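Long-range contact in uncharacterized protein YmzC (Bacillus subtilis, PDB 3KVP), which is of unknown function, a small beta-rich protein made as a precursor with a signal sequence and crystallised here without its N-terminal part: residues L27-F32 against I42-E47. Residues are numbered along the deposited sequence; the frame is centred on the assembly and turned at random.
Sequences LEHNHF and IYEYNE
Phe32 and Tyr43 face each other as an antiparallel hydrogen-bonded pair: Tyr43 N donates to Phe32 O at 2.8 Å, and Phe32 N to Tyr43 O at 3.0 Å. One step on, His31 and Glu44 form the non-hydrogen-bonded pair, and beyond it Tyr45 N reaches Asn30 O at 3.0 Å, carrying the pairing into the type I' turn of Glu28 to His31.

The stacked groups lie on both faces of this hairpin. On the side of His31 and Glu44, an extended glutamate chain, with CG anti to the backbone N (chi1 -172°), runs over one face of the imidazole; Glu44 CG sits 3.7 Å from the centroid of the His31 ring in a CH-pi contact, and the carboxylate plane is tilted 22° from the ring plane, stacked on it. His31 ND1 turns back to bond His29 O at 2.9 Å and, weakly, Glu28 O. With an alanine here, Glu44 would probably lose the ring its chain lies on, and the turn the side-chain bond to His29 O. On the other face, the rings of Phe32 and Tyr43 are near parallel, their planes at 10°, but slid apart so that they barely overlap, with centroids 4.9 Å apart. Leu27 adds an apolar touch, Leu27 CD1 to Ile42 CG1 at 4.0 Å.

Strands 31-36 and 39-46 are the inner pair of a four-stranded antiparallel meander, with 23-26 beside the first and 51-59 beside the second. Tyr43 rests on Val52 and Leu54 of 51-59, while its hydroxyl bonds Asp60 of a second subunit, whose Phe25 stacks on Phe32.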
# COMPACT_ATOMS: atom_id res chain seq x y z
N LEU D 27 6.84 5.77 -2.52
CA LEU D 27 8.16 5.74 -3.13
C LEU D 27 9.03 6.61 -2.24
O LEU D 27 8.53 7.14 -1.26
CB LEU D 27 8.10 6.34 -4.53
CG LEU D 27 7.27 5.58 -5.56
CD1 LEU D 27 7.08 6.44 -6.78
CD2 LEU D 27 7.95 4.27 -5.91
N GLU D 28 10.30 6.78 -2.57
CA GLU D 28 11.21 7.54 -1.71
C GLU D 28 10.95 9.05 -1.77
O GLU D 28 10.31 9.56 -2.68
CB GLU D 28 12.68 7.28 -2.09
CG GLU D 28 13.21 5.85 -1.85
CD GLU D 28 14.62 5.63 -2.44
OE1 GLU D 28 15.22 4.54 -2.24
OE2 GLU D 28 15.13 6.55 -3.11
N HIS D 29 11.50 9.76 -0.80
CA HIS D 29 11.45 11.21 -0.79
C HIS D 29 10.00 11.73 -0.96
O HIS D 29 9.75 12.62 -1.76
CB HIS D 29 12.38 11.77 -1.86
CG HIS D 29 13.79 11.27 -1.78
ND1 HIS D 29 14.44 11.06 -0.58
CD2 HIS D 29 14.68 10.94 -2.75
CE1 HIS D 29 15.66 10.61 -0.81
NE2 HIS D 29 15.83 10.53 -2.12
N ASN D 30 9.06 11.17 -0.21
CA ASN D 30 7.67 11.61 -0.27
C ASN D 30 7.02 11.58 -1.66
O ASN D 30 6.04 12.27 -1.89
CB ASN D 30 7.53 13.03 0.28
CG ASN D 30 6.81 13.07 1.62
OD1 ASN D 30 6.55 14.15 2.15
ND2 ASN D 30 6.47 11.92 2.16
N HIS D 31 7.58 10.81 -2.58
CA HIS D 31 6.89 10.54 -3.83
C HIS D 31 5.94 9.37 -3.60
O HIS D 31 6.07 8.63 -2.63
CB HIS D 31 7.87 10.16 -4.95
CG HIS D 31 8.73 11.30 -5.41
ND1 HIS D 31 9.57 11.99 -4.56
CD2 HIS D 31 8.90 11.85 -6.64
CE1 HIS D 31 10.22 12.92 -5.24
NE2 HIS D 31 9.83 12.85 -6.51
N PHE D 32 4.98 9.22 -4.51
CA PHE D 32 4.06 8.10 -4.51
C PHE D 32 3.58 7.89 -5.93
O PHE D 32 3.73 8.77 -6.79
CB PHE D 32 2.85 8.35 -3.60
CG PHE D 32 2.06 9.62 -3.93
CD1 PHE D 32 0.94 9.57 -4.75
CD2 PHE D 32 2.42 10.84 -3.38
CE1 PHE D 32 0.19 10.73 -5.03
CE2 PHE D 32 1.69 12.00 -3.66
CZ PHE D 32 0.56 11.94 -4.48
N ILE D 42 3.30 9.13 -11.51
CA ILE D 42 4.14 9.37 -10.33
C ILE D 42 4.01 10.81 -9.82
O ILE D 42 4.01 11.77 -10.60
CB ILE D 42 5.62 8.99 -10.54
CG1 ILE D 42 5.79 7.47 -10.46
CG2 ILE D 42 6.47 9.58 -9.45
CD1 ILE D 42 5.46 6.79 -11.69
N TYR D 43 3.88 10.92 -8.51
CA TYR D 43 3.62 12.19 -7.86
C TYR D 43 4.67 12.48 -6.82
O TYR D 43 5.39 11.57 -6.39
CB TYR D 43 2.28 12.14 -7.14
CG TYR D 43 1.09 11.96 -8.02
CD1 TYR D 43 0.64 10.68 -8.36
CD2 TYR D 43 0.39 13.05 -8.52
CE1 TYR D 43 -0.47 10.50 -9.15
CE2 TYR D 43 -0.73 12.88 -9.33
CZ TYR D 43 -1.15 11.60 -9.64
OH TYR D 43 -2.25 11.39 -10.43
N GLU D 44 4.72 13.75 -6.40
CA GLU D 44 5.54 14.17 -5.27
C GLU D 44 4.71 15.02 -4.33
O GLU D 44 4.01 15.92 -4.77
CB GLU D 44 6.76 14.97 -5.72
CG GLU D 44 7.72 15.26 -4.55
CD GLU D 44 8.97 16.05 -4.96
OE1 GLU D 44 9.03 16.54 -6.11
OE2 GLU D 44 9.88 16.18 -4.12
N TYR D 45 4.78 14.72 -3.04
CA TYR D 45 4.20 15.64 -2.07
C TYR D 45 5.30 16.48 -1.41
O TYR D 45 6.23 15.95 -0.81
CB TYR D 45 3.41 14.89 -1.01
CG TYR D 45 2.93 15.81 0.10
CD1 TYR D 45 2.05 16.84 -0.16
CD2 TYR D 45 3.38 15.65 1.40
CE1 TYR D 45 1.61 17.69 0.84
CE2 TYR D 45 2.94 16.48 2.42
CZ TYR D 45 2.06 17.49 2.13
OH TYR D 45 1.64 18.32 3.15
N ASN D 46 5.21 17.80 -1.54
CA ASN D 46 6.18 18.65 -0.87
C ASN D 46 5.63 19.19 0.43
O ASN D 46 4.85 20.15 0.45
CB ASN D 46 6.61 19.80 -1.78
CG ASN D 46 7.71 20.64 -1.16
OD1 ASN D 46 7.95 20.61 0.05
ND2 ASN D 46 8.39 21.40 -2.00
N GLU D 47 6.03 18.57 1.53
CA GLU D 47 5.50 18.93 2.83
C GLU D 47 5.79 20.40 3.12
O GLU D 47 4.96 21.11 3.70
CB GLU D 47 6.09 18.03 3.90
CG GLU D 47 5.56 18.30 5.30
CD GLU D 47 6.17 17.38 6.35
OE1 GLU D 47 6.78 16.34 5.98
OE2 GLU D 47 6.05 17.70 7.56